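Local coordinates for endoglucanase (Ganoderma lucidum, PDB 5D8Z), which probably hydrolyses internal beta-1,4-glucosidic bonds of cellulose and related glucans as a family 5 glycoside hydrolase, at residues M63-D68 and E322-T327; I130-P135 and H166-I171; D139-W144 and V182-Q187; Y237-S240 and G244-E247. All blocks are in the same frame, centred on the assembly; numbering follows the deposited sequence.

Interaction 1 of 4, residues M63-D68 and E322-T327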
loop_
_atom_site.group_PDB
_atom_site.type_symbol
_atom_site.label_atom_id
_atom_site.label_comp_id
_atom_site.label_asym_id
_atom_site.label_seq_id
_atom_site.Cartn_x
_atom_site.Cartn_y
_atom_site.Cartn_z
ATOM N N MET A 63 -7.598 12.668 -7.174
ATOM C CA MET A 63 -6.756 11.894 -8.083
ATOM C C MET A 63 -6.590 12.622 -9.415
ATOM O O MET A 63 -5.467 12.706 -9.902
ATOM C CB MET A 63 -7.262 10.445 -8.234
ATOM C CG MET A 63 -7.095 9.653 -6.941
ATOM S SD MET A 63 -7.594 7.919 -6.862
ATOM C CE MET A 63 -9.225 7.956 -7.576
ATOM N N LYS A 64 -7.655 13.180 -9.995
ATOM C CA LYS A 64 -7.473 14.046 -11.188
ATOM C C LYS A 64 -6.339 15.043 -10.953
ATOM O O LYS A 64 -5.484 15.268 -11.800
ATOM C CB LYS A 64 -8.736 14.841 -11.526
ATOM C CG LYS A 64 -9.556 14.327 -12.709
ATOM C CD LYS A 64 -9.184 15.030 -14.028
ATOM C CE LYS A 64 -9.802 16.415 -14.213
ATOM N NZ LYS A 64 -11.253 16.350 -14.540
ATOM N N HIS A 65 -6.331 15.619 -9.769
ATOM C CA HIS A 65 -5.411 16.687 -9.458
ATOM C C HIS A 65 -4.025 16.120 -9.274
ATOM O O HIS A 65 -3.058 16.610 -9.846
ATOM C CB HIS A 65 -5.901 17.419 -8.198
ATOM C CG HIS A 65 -4.825 18.077 -7.426
ATOM N ND1 HIS A 65 -4.068 19.108 -7.940
ATOM C CD2 HIS A 65 -4.351 17.835 -6.182
ATOM C CE1 HIS A 65 -3.182 19.486 -7.034
ATOM N NE2 HIS A 65 -3.336 18.732 -5.956
ATOM N N PHE A 66 -3.920 15.069 -8.475
ATOM C CA PHE A 66 -2.618 14.515 -8.188
ATOM C C PHE A 66 -1.901 14.104 -9.476
ATOM O O PHE A 66 -0.681 14.215 -9.556
ATOM C CB PHE A 66 -2.740 13.336 -7.219
ATOM C CG PHE A 66 -2.863 13.729 -5.766
ATOM C CD1 PHE A 66 -1.956 14.589 -5.171
ATOM C CD2 PHE A 66 -3.852 13.200 -4.982
ATOM C CE1 PHE A 66 -2.064 14.942 -3.825
ATOM C CE2 PHE A 66 -3.950 13.522 -3.643
ATOM C CZ PHE A 66 -3.067 14.400 -3.060
ATOM N N VAL A 67 -2.646 13.635 -10.480
ATOM C CA VAL A 67 -2.045 13.314 -11.774
ATOM C C VAL A 67 -1.797 14.598 -12.539
ATOM O O VAL A 67 -0.647 14.946 -12.794
ATOM C CB VAL A 67 -2.921 12.385 -12.676
ATOM C CG1 VAL A 67 -2.256 12.161 -14.041
ATOM C CG2 VAL A 67 -3.183 11.040 -12.012
ATOM N N ASP A 68 -2.864 15.305 -12.889
ATOM C CA ASP A 68 -2.767 16.392 -13.868
ATOM C C ASP A 68 -1.853 17.550 -13.479
ATOM O O ASP A 68 -1.226 18.171 -14.352
ATOM C CB ASP A 68 -4.153 16.920 -14.226
ATOM C CG ASP A 68 -4.997 15.875 -14.963
ATOM O OD1 ASP A 68 -4.489 14.753 -15.186
ATOM O OD2 ASP A 68 -6.172 16.162 -15.310
ATOM N N GLU A 322 -2.238 14.818 3.709
ATOM C CA GLU A 322 -1.860 15.132 2.343
ATOM C C GLU A 322 -3.076 15.533 1.499
ATOM O O GLU A 322 -2.952 15.748 0.298
ATOM C CB GLU A 322 -1.152 13.926 1.712
ATOM C CG GLU A 322 0.196 13.634 2.370
ATOM C CD GLU A 322 0.928 12.420 1.805
ATOM O OE1 GLU A 322 0.481 11.805 0.801
ATOM O OE2 GLU A 322 1.972 12.072 2.390
ATOM N N VAL A 323 -4.233 15.719 2.131
ATOM C CA VAL A 323 -5.442 16.059 1.396
ATOM C C VAL A 323 -5.326 17.487 0.845
ATOM O O VAL A 323 -5.135 18.436 1.598
ATOM C CB VAL A 323 -6.718 15.953 2.259
ATOM C CG1 VAL A 323 -7.941 16.326 1.431
ATOM C CG2 VAL A 323 -6.877 14.548 2.815
ATOM N N PRO A 324 -5.451 17.636 -0.471
ATOM C CA PRO A 324 -5.478 18.932 -1.053
ATOM C C PRO A 324 -6.855 19.565 -0.921
ATOM O O PRO A 324 -7.807 18.893 -0.555
ATOM C CB PRO A 324 -5.204 18.627 -2.531
ATOM C CG PRO A 324 -5.935 17.352 -2.750
ATOM C CD PRO A 324 -5.723 16.589 -1.476
ATOM N N THR A 325 -6.952 20.832 -1.300
ATOM C CA THR A 325 -8.145 21.632 -1.163
ATOM C C THR A 325 -8.662 22.063 -2.541
ATOM O O THR A 325 -7.871 22.515 -3.392
ATOM C CB THR A 325 -7.782 22.892 -0.338
ATOM O OG1 THR A 325 -7.073 22.514 0.851
ATOM C CG2 THR A 325 -8.997 23.669 0.036
ATOM N N ASP A 326 -9.987 21.986 -2.731
ATOM C CA ASP A 326 -10.650 22.382 -3.987
ATOM C C ASP A 326 -11.403 23.701 -3.816
ATOM O O ASP A 326 -12.426 23.775 -3.132
ATOM C CB ASP A 326 -11.608 21.267 -4.451
ATOM C CG ASP A 326 -12.356 21.596 -5.751
ATOM O OD1 ASP A 326 -11.951 22.513 -6.504
ATOM O OD2 ASP A 326 -13.361 20.911 -6.025
ATOM N N THR A 327 -10.907 24.744 -4.470
ATOM C CA THR A 327 -11.575 26.029 -4.470
ATOM C C THR A 327 -12.071 26.307 -5.863
ATOM O O THR A 327 -11.339 26.806 -6.707
ATOM C CB THR A 327 -10.637 27.144 -4.008
ATOM O OG1 THR A 327 -9.911 26.714 -2.848
ATOM C CG2 THR A 327 -11.438 28.358 -3.638
#

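Interaction 2 of 4, residues I130-P135 and H166-I171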
loop_
_atom_site.group_PDB
_atom_site.type_symbol
_atom_site.label_atom_id
_atom_site.label_comp_id
_atom_site.label_asym_id
_atom_site.label_seq_id
_atom_site.Cartn_x
_atom_site.Cartn_y
_atom_site.Cartn_z
ATOM N N ILE A 130 -3.498 -15.200 9.796
ATOM C CA ILE A 130 -3.717 -16.062 8.651
ATOM C C ILE A 130 -2.625 -17.089 8.611
ATOM O O ILE A 130 -1.491 -16.743 8.704
ATOM C CB ILE A 130 -3.607 -15.282 7.338
ATOM C CG1 ILE A 130 -4.742 -14.256 7.224
ATOM C CG2 ILE A 130 -3.609 -16.236 6.141
ATOM C CD1 ILE A 130 -4.349 -13.056 6.411
ATOM N N GLY A 131 -2.962 -18.351 8.454
ATOM C CA GLY A 131 -1.957 -19.379 8.271
ATOM C C GLY A 131 -1.379 -19.884 9.577
ATOM O O GLY A 131 -0.754 -20.947 9.567
ATOM N N GLN A 132 -1.639 -19.158 10.681
ATOM C CA GLN A 132 -0.987 -19.358 11.951
ATOM C C GLN A 132 -1.929 -19.037 13.109
ATOM O O GLN A 132 -1.670 -18.112 13.893
ATOM C CB GLN A 132 0.220 -18.429 12.057
ATOM C CG GLN A 132 1.381 -18.801 11.138
ATOM C CD GLN A 132 2.479 -17.736 11.076
ATOM O OE1 GLN A 132 3.001 -17.259 12.092
ATOM N NE2 GLN A 132 2.830 -17.367 9.859
ATOM N N GLY A 133 -3.017 -19.797 13.241
ATOM C CA GLY A 133 -4.081 -19.454 14.214
ATOM C C GLY A 133 -5.400 -18.966 13.613
ATOM O O GLY A 133 -6.463 -19.323 14.082
ATOM N N GLY A 134 -5.346 -18.147 12.564
ATOM C CA GLY A 134 -6.536 -17.501 12.022
ATOM C C GLY A 134 -7.095 -18.275 10.846
ATOM O O GLY A 134 -7.083 -19.491 10.849
ATOM N N PRO A 135 -7.585 -17.561 9.824
ATOM C CA PRO A 135 -7.972 -18.172 8.563
ATOM C C PRO A 135 -6.829 -18.895 7.884
ATOM O O PRO A 135 -5.683 -18.525 8.037
ATOM C CB PRO A 135 -8.396 -16.991 7.705
ATOM C CG PRO A 135 -8.684 -15.892 8.656
ATOM C CD PRO A 135 -7.773 -16.106 9.812
ATOM N N HIS A 166 2.689 -7.784 11.198
ATOM C CA HIS A 166 3.480 -7.461 12.337
ATOM C C HIS A 166 3.269 -8.518 13.378
ATOM O O HIS A 166 2.295 -9.246 13.326
ATOM C CB HIS A 166 3.110 -6.107 12.877
ATOM C CG HIS A 166 1.791 -6.068 13.575
ATOM N ND1 HIS A 166 1.643 -6.411 14.900
ATOM C CD2 HIS A 166 0.565 -5.701 13.139
ATOM C CE1 HIS A 166 0.377 -6.272 15.246
ATOM N NE2 HIS A 166 -0.298 -5.843 14.196
ATOM N N ASP A 167 4.226 -8.598 14.298
ATOM C CA ASP A 167 4.304 -9.629 15.337
ATOM C C ASP A 167 3.787 -11.016 14.896
ATOM O O ASP A 167 2.982 -11.666 15.593
ATOM C CB ASP A 167 3.643 -9.126 16.626
ATOM C CG ASP A 167 4.196 -7.752 17.076
ATOM O OD1 ASP A 167 5.397 -7.697 17.417
ATOM O OD2 ASP A 167 3.442 -6.738 17.077
ATOM N N VAL A 168 4.281 -11.454 13.741
ATOM C CA VAL A 168 4.023 -12.786 13.217
ATOM C C VAL A 168 5.075 -13.743 13.730
ATOM O O VAL A 168 6.264 -13.469 13.611
ATOM C CB VAL A 168 4.140 -12.777 11.683
ATOM C CG1 VAL A 168 3.992 -14.175 11.080
ATOM C CG2 VAL A 168 3.115 -11.811 11.113
ATOM N N PRO A 169 4.668 -14.883 14.289
ATOM C CA PRO A 169 5.727 -15.735 14.871
ATOM C C PRO A 169 6.618 -16.526 13.884
ATOM O O PRO A 169 7.767 -16.725 14.201
ATOM C CB PRO A 169 4.969 -16.664 15.813
ATOM C CG PRO A 169 3.557 -16.615 15.356
ATOM C CD PRO A 169 3.320 -15.288 14.710
ATOM N N ASP A 170 6.128 -16.962 12.723
ATOM C CA ASP A 170 6.979 -17.692 11.780
ATOM C C ASP A 170 6.868 -17.138 10.370
ATOM O O ASP A 170 5.905 -17.409 9.647
ATOM C CB ASP A 170 6.663 -19.186 11.755
ATOM C CG ASP A 170 7.449 -19.942 10.666
ATOM O OD1 ASP A 170 7.305 -19.617 9.471
ATOM O OD2 ASP A 170 8.212 -20.873 10.993
ATOM N N ILE A 171 7.900 -16.425 9.963
ATOM C CA ILE A 171 7.897 -15.772 8.687
ATOM C C ILE A 171 7.844 -16.692 7.462
ATOM O O ILE A 171 7.323 -16.311 6.407
ATOM C CB ILE A 171 9.127 -14.876 8.572
ATOM C CG1 ILE A 171 8.972 -13.936 7.381
ATOM C CG2 ILE A 171 10.387 -15.720 8.447
ATOM C CD1 ILE A 171 7.860 -12.936 7.561
#

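Interaction 3 of 4, residues D139-W144 and V182-Q187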
loop_
_atom_site.group_PDB
_atom_site.type_symbol
_atom_site.label_atom_id
_atom_site.label_comp_id
_atom_site.label_asym_id
_atom_site.label_seq_id
_atom_site.Cartn_x
_atom_site.Cartn_y
_atom_site.Cartn_z
ATOM N N ASP A 139 -8.634 -20.094 2.779
ATOM C CA ASP A 139 -9.603 -19.031 3.049
ATOM C C ASP A 139 -9.039 -17.741 2.381
ATOM O O ASP A 139 -9.698 -17.065 1.615
ATOM C CB ASP A 139 -9.828 -18.836 4.593
ATOM C CG ASP A 139 -10.511 -20.065 5.313
ATOM O OD1 ASP A 139 -11.366 -20.750 4.712
ATOM O OD2 ASP A 139 -10.213 -20.335 6.506
ATOM N N PHE A 140 -7.775 -17.464 2.631
ATOM C CA PHE A 140 -7.138 -16.256 2.138
ATOM C C PHE A 140 -6.956 -16.228 0.609
ATOM O O PHE A 140 -7.186 -15.217 -0.059
ATOM C CB PHE A 140 -5.784 -16.160 2.817
ATOM C CG PHE A 140 -5.008 -14.936 2.482
ATOM C CD1 PHE A 140 -5.605 -13.683 2.508
ATOM C CD2 PHE A 140 -3.665 -15.023 2.234
ATOM C CE1 PHE A 140 -4.872 -12.541 2.253
ATOM C CE2 PHE A 140 -2.926 -13.894 1.963
ATOM C CZ PHE A 140 -3.530 -12.646 1.968
ATOM N N ALA A 141 -6.506 -17.356 0.082
ATOM C CA ALA A 141 -6.233 -17.524 -1.331
ATOM C C ALA A 141 -7.499 -17.307 -2.129
ATOM O O ALA A 141 -7.515 -16.607 -3.132
ATOM C CB ALA A 141 -5.709 -18.916 -1.551
ATOM N N ALA A 142 -8.567 -17.913 -1.657
ATOM C CA ALA A 142 -9.886 -17.686 -2.210
ATOM C C ALA A 142 -10.154 -16.193 -2.411
ATOM O O ALA A 142 -10.605 -15.774 -3.495
ATOM C CB ALA A 142 -10.943 -18.270 -1.289
ATOM N N LEU A 143 -9.886 -15.402 -1.374
ATOM C CA LEU A 143 -10.131 -13.981 -1.443
ATOM C C LEU A 143 -9.451 -13.370 -2.634
ATOM O O LEU A 143 -10.062 -12.665 -3.453
ATOM C CB LEU A 143 -9.639 -13.277 -0.191
ATOM C CG LEU A 143 -9.825 -11.760 -0.273
ATOM C CD1 LEU A 143 -11.313 -11.424 -0.338
ATOM C CD2 LEU A 143 -9.141 -11.058 0.899
ATOM N N TRP A 144 -8.170 -13.641 -2.729
ATOM C CA TRP A 144 -7.415 -13.096 -3.829
ATOM C C TRP A 144 -7.807 -13.649 -5.195
ATOM O O TRP A 144 -7.684 -12.955 -6.177
ATOM C CB TRP A 144 -5.936 -13.280 -3.572
ATOM C CG TRP A 144 -5.468 -12.279 -2.665
ATOM C CD1 TRP A 144 -5.079 -12.455 -1.379
ATOM C CD2 TRP A 144 -5.366 -10.885 -2.943
ATOM N NE1 TRP A 144 -4.694 -11.249 -0.840
ATOM C CE2 TRP A 144 -4.884 -10.263 -1.784
ATOM C CE3 TRP A 144 -5.616 -10.100 -4.076
ATOM C CZ2 TRP A 144 -4.637 -8.899 -1.727
ATOM C CZ3 TRP A 144 -5.386 -8.756 -4.009
ATOM C CH2 TRP A 144 -4.900 -8.167 -2.848
ATOM N N VAL A 182 -0.434 -15.493 -4.342
ATOM C CA VAL A 182 0.144 -15.274 -5.652
ATOM C C VAL A 182 -0.416 -16.288 -6.628
ATOM O O VAL A 182 -0.979 -15.937 -7.690
ATOM C CB VAL A 182 1.649 -15.483 -5.664
ATOM C CG1 VAL A 182 2.115 -15.498 -7.108
ATOM C CG2 VAL A 182 2.397 -14.436 -4.810
ATOM N N THR A 183 -0.290 -17.560 -6.259
ATOM C CA THR A 183 -0.808 -18.612 -7.093
ATOM C C THR A 183 -2.282 -18.405 -7.383
ATOM O O THR A 183 -2.726 -18.575 -8.505
ATOM C CB THR A 183 -0.596 -19.973 -6.433
ATOM O OG1 THR A 183 0.804 -20.201 -6.272
ATOM C CG2 THR A 183 -1.190 -21.078 -7.297
ATOM N N ALA A 184 -3.063 -18.027 -6.378
ATOM C CA ALA A 184 -4.470 -17.757 -6.655
ATOM C C ALA A 184 -4.561 -16.667 -7.703
ATOM O O ALA A 184 -5.341 -16.785 -8.651
ATOM C CB ALA A 184 -5.238 -17.365 -5.401
ATOM N N ILE A 185 -3.749 -15.626 -7.553
ATOM C CA ILE A 185 -3.869 -14.433 -8.422
ATOM C C ILE A 185 -3.545 -14.731 -9.910
ATOM O O ILE A 185 -4.246 -14.256 -10.821
ATOM C CB ILE A 185 -2.988 -13.266 -7.915
ATOM C CG1 ILE A 185 -3.562 -12.680 -6.625
ATOM C CG2 ILE A 185 -2.907 -12.171 -8.946
ATOM C CD1 ILE A 185 -2.569 -11.872 -5.807
ATOM N N ARG A 186 -2.496 -15.527 -10.134
ATOM C CA ARG A 186 -2.088 -15.852 -11.482
ATOM C C ARG A 186 -3.112 -16.771 -12.127
ATOM O O ARG A 186 -3.538 -16.548 -13.259
ATOM C CB ARG A 186 -0.727 -16.476 -11.449
ATOM C CG ARG A 186 0.345 -15.586 -10.804
ATOM C CD ARG A 186 0.412 -14.226 -11.481
ATOM N NE ARG A 186 1.616 -13.436 -11.163
ATOM C CZ ARG A 186 1.742 -12.140 -11.473
ATOM N NH1 ARG A 186 0.735 -11.506 -12.043
ATOM N NH2 ARG A 186 2.844 -11.461 -11.162
ATOM N N GLN A 187 -3.595 -17.736 -11.373
ATOM C CA GLN A 187 -4.621 -18.636 -11.870
ATOM C C GLN A 187 -5.943 -17.984 -12.189
ATOM O O GLN A 187 -6.707 -18.518 -12.975
ATOM C CB GLN A 187 -4.858 -19.767 -10.901
ATOM C CG GLN A 187 -3.689 -20.719 -10.831
ATOM C CD GLN A 187 -3.779 -21.692 -9.682
ATOM O OE1 GLN A 187 -2.853 -22.460 -9.459
ATOM N NE2 GLN A 187 -4.889 -21.663 -8.937
#

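Interaction 4 of 4, residues Y237-S240 and G244-E247. With BGC (beta-D-glucopyranose), chain C.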
loop_
_atom_site.group_PDB
_atom_site.type_symbol
_atom_site.label_atom_id
_atom_site.label_comp_id
_atom_site.label_asym_id
_atom_site.label_seq_id
_atom_site.Cartn_x
_atom_site.Cartn_y
_atom_site.Cartn_z
ATOM N N TYR A 237 8.515 5.393 7.931
ATOM C CA TYR A 237 8.096 6.721 8.368
ATOM C C TYR A 237 9.311 7.435 8.908
ATOM O O TYR A 237 10.332 6.805 9.106
ATOM C CB TYR A 237 7.003 6.580 9.414
ATOM C CG TYR A 237 5.707 6.147 8.781
ATOM C CD1 TYR A 237 4.879 7.076 8.164
ATOM C CD2 TYR A 237 5.320 4.818 8.758
ATOM C CE1 TYR A 237 3.684 6.707 7.597
ATOM C CE2 TYR A 237 4.133 4.443 8.166
ATOM C CZ TYR A 237 3.325 5.393 7.590
ATOM O OH TYR A 237 2.149 5.040 6.991
ATOM N N LEU A 238 9.210 8.738 9.152
ATOM C CA LEU A 238 10.387 9.541 9.453
ATOM C C LEU A 238 10.499 9.980 10.912
ATOM O O LEU A 238 11.315 10.844 11.243
ATOM C CB LEU A 238 10.429 10.750 8.509
ATOM C CG LEU A 238 10.897 10.405 7.075
ATOM C CD1 LEU A 238 9.779 9.766 6.266
ATOM C CD2 LEU A 238 11.444 11.594 6.299
ATOM N N ASP A 239 9.707 9.378 11.795
ATOM C CA ASP A 239 9.692 9.794 13.199
ATOM C C ASP A 239 10.496 8.812 14.015
ATOM O O ASP A 239 10.832 7.742 13.511
ATOM C CB ASP A 239 8.269 9.953 13.740
ATOM C CG ASP A 239 7.384 8.758 13.460
ATOM O OD1 ASP A 239 7.546 8.113 12.404
ATOM O OD2 ASP A 239 6.485 8.485 14.286
ATOM N N SER A 240 10.829 9.182 15.254
ATOM C CA SER A 240 11.808 8.416 16.040
ATOM C C SER A 240 11.445 6.941 16.148
ATOM O O SER A 240 12.317 6.066 15.985
ATOM C CB SER A 240 12.003 9.022 17.435
ATOM O OG SER A 240 10.778 9.479 17.985
ATOM N N GLY A 244 4.790 6.899 12.449
ATOM C CA GLY A 244 4.015 7.862 11.696
ATOM C C GLY A 244 2.855 8.388 12.516
ATOM O O GLY A 244 1.730 8.474 12.036
ATOM N N THR A 245 3.117 8.703 13.777
ATOM C CA THR A 245 2.130 9.381 14.614
ATOM C C THR A 245 2.616 10.751 15.041
ATOM O O THR A 245 1.841 11.527 15.550
ATOM C CB THR A 245 1.792 8.553 15.867
ATOM O OG1 THR A 245 2.978 8.346 16.657
ATOM C CG2 THR A 245 1.207 7.211 15.461
ATOM N N HIS A 246 3.892 11.052 14.827
ATOM C CA HIS A 246 4.445 12.349 15.188
ATOM C C HIS A 246 4.460 13.315 14.042
ATOM O O HIS A 246 4.556 12.921 12.883
ATOM C CB HIS A 246 5.851 12.178 15.724
ATOM C CG HIS A 246 5.881 11.391 16.981
ATOM N ND1 HIS A 246 6.435 10.134 17.058
ATOM C CD2 HIS A 246 5.334 11.642 18.192
ATOM C CE1 HIS A 246 6.272 9.662 18.280
ATOM N NE2 HIS A 246 5.606 10.557 18.985
ATOM N N GLU A 247 4.365 14.595 14.375
ATOM C CA GLU A 247 4.361 15.622 13.344
ATOM C C GLU A 247 5.783 15.870 12.909
ATOM O O GLU A 247 6.020 16.116 11.742
ATOM C CB GLU A 247 3.676 16.935 13.796
ATOM C CG GLU A 247 3.361 17.863 12.616
ATOM C CD GLU A 247 2.198 18.820 12.844
ATOM O OE1 GLU A 247 1.065 18.511 12.398
ATOM O OE2 GLU A 247 2.415 19.893 13.446
HETATM C C2 BGC C . 1.255 2.142 13.917
HETATM C C3 BGC C . 0.585 2.285 12.532
HETATM C C4 BGC C . 1.586 2.469 11.406
HETATM C C5 BGC C . 2.725 1.433 11.513
HETATM C C6 BGC C . 3.868 1.763 10.557
HETATM C C1 BGC C . 2.499 1.216 13.964
HETATM O O2 BGC C . 0.267 1.647 14.827
HETATM O O3 BGC C . -0.287 3.431 12.449
HETATM O O4 BGC C . 0.827 2.459 10.172
HETATM O O5 BGC C . 3.336 1.384 12.813
HETATM O O6 BGC C . 5.081 2.067 11.255
#

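Interaction 1 of 4, residues M63-D68 and E322-T327
Pro324 presents its pyrrolidine ring to two aromatic side chains of helix 59-68, and each takes a different part of it. His65 meets the CB and CG side: its CD2 lies 3.8 Å from Pro324 CG, with the two side chains running past each other in opposite senses. Phe66 takes the other end of the proline ring, where its CZ is 3.8 Å from Pro324 CD and the two groups are inclined to one another. In Phe66, CG stands anti to the carbonyl carbon (chi1 -81°); CB does not itself aim at the loop, but the ring's far end does reach it. Phe66 CZ also lies 3.6 Å from Glu322 O, with that oxygen in the plane of the phenyl ring at its edge. His65 CD2 in turn sits over one face of Phe66, offset toward the rim, so that both rings and Pro324 form one cluster. No hydrogen bond crosses between the segments; the contact is van der Waals packing, largely apolar, that buries 137 Å². With an alanine for Pro324, CG and CD would be gone, and Phe66 CZ would probably face a gap, with His65 CD2 losing part of its packing. The imidazole has its own polar fixings, NE2 to Asp333 and ND1 to Asp69, and it stacks on Trp331. The contact thus joins the first helix of the barrel to the loop leading into hairpin 325-327/330-332, while Phe66 also packs on Val27 of strand 24-30 and Phe75 of strand 74-79.

Interaction 2 of 4, residues I130-P135 and H166-I171
Gln132 OE1 accepts the backbone N-H of Asp170 at 3.2 Å, the hydrogen bond that joins these two loops. The N-H points well at the oxygen (158°), but the donor stands above the carbonyl plane of the amide, 37° out of it. Pro169 CD and Val168 CG1 also lie beside Gln132 OE1, at 3.3 and 3.4 Å. The other amide atom, Gln132 NE2, is 3.1 Å from Asp170 O. Gln132 gets this far with an extended chain beyond CG (chi2 170°), which carries the amide across to the 166-171 loop; it crosses Val168 at about a right angle and runs past the Pro169 ring in the opposite direction. Gln132 sits between Gly131 and Gly133, both at positive phi, where glycine is favoured. In the partner loop, the His166 ring stacks on Trp202 of the glycan pocket. Asp170 is the N-cap of helix 171-187, its OD1 accepting from Leu173 N. The contact therefore ties the loop between strand 128-129 and helix 137-149 to the loop that follows strand 157-160, with Gln132 also packed on Leu173 and Trp174 in the first turn of helix 171-187.

Interaction 3 of 4, residues D139-W144 and V182-Q187
Trp144 and Ile185 each set a gamma carbon (CG and CG1) anti to the residue's own carbonyl carbon (chi1 -79° and -71°). The two side chains lie alongside each other and point the same way. The bases meet first, Trp144 CB against Ile185 CG1 at 3.9 Å. The isoleucine's extended outer bond (chi2 161°) then carries CD1 along the indole to its benzo side, where Ile185 CD1 is 3.9 Å from Trp144 CE3. One turn before Trp144, Ala141 faces Ala184, the residue next to Ile185: Ala184 CB lies 3.3 Å from Ala141 O, and the two alanine CB atoms are 4.2 Å apart. Their CA atoms stand 5.6 Å apart. No hydrogen bond links the segments. Replacing Ile185 with an alanine would remove CG1, CG2 and CD1, and would probably leave a gap beside Trp144 CB and CE3 and the indole less firmly held. Within its own helix, Trp144 rests CD1 over a face of the Phe140 ring, while NE1 makes a weak hydrogen bond to Val161 O. Helices 137-149 and 171-187 are successive outer helices of the barrel; here Ile185 also reaches Ile195 of strand 194-198, and Trp144 touches Ala181.

Interaction 4 of 4, residues Y237-S240 and G244-E247
Hydrogen bonds to the carboxylate of Asp239 dominate the contact. Gly244 N donates to Asp239 OD1 at 3.0 Å, meeting that oxygen on its syn side, and makes a weak second bond to Asp239 OD2. His246 ND1 donates at 3.2 Å to Asp239 OD2, which accepts through its anti lone pair; the oxygen lies 26° out of the imidazole plane, and carboxylate and ring planes are 64° apart. Thr245 N adds a longer, weak bond to Asp239 OD2 at 3.4 Å. With CG between the backbone N and the carbonyl carbon (chi1 50°), Asp239 turns both oxygens to the 244-247 segment. Packing is the second kind: Tyr237 CD1 lies 3.7 Å from Gly244 CA. Gly244 has a positive phi, and a CB there would run into the tyrosine ring. The third kind involves the ligand, as Tyr237 CE2 meets C6 of a bound glucose at 3.6 Å, while its hydroxyl is hydrogen-bonded to Glu276, another residue of the glycan pocket. Ser243, also of that pocket, bonds to Asp239 OD2 and to Thr245 OG1. The chemistry implies a loop folded round one buried carboxylate: the N-H groups of Gly244, Thr245 and His246 ND1 point at it and would stabilise its negative charge, probably easing the cost of nearby Asp241, consistent with holding Gly244 against the Tyr237 ring that meets the sugar.

Overall arrangement
The four contacts are spread round an eight-stranded (beta-alpha)8 barrel. Interactions 2 and 3 are neighbours, their centres 17 Å apart: they meet where Ile130 CG2 packs 4.0 Å from Phe140 CB, their segments alternate along the chain, and both join the region of helix 137-149 to that of helix 171-187. Interaction 1 lies across the chain's centre from both, 38 Å from interaction 2 between centres, and spans the sequence that holds the other three. Interaction 4 is the one that touches a bound glucose unit, through Tyr237. The touching side chains of Val168 in interaction 2 and Glu322 in interaction 1 stay about 13 and 12 Å from a bound glucose, though His166 lies nearer.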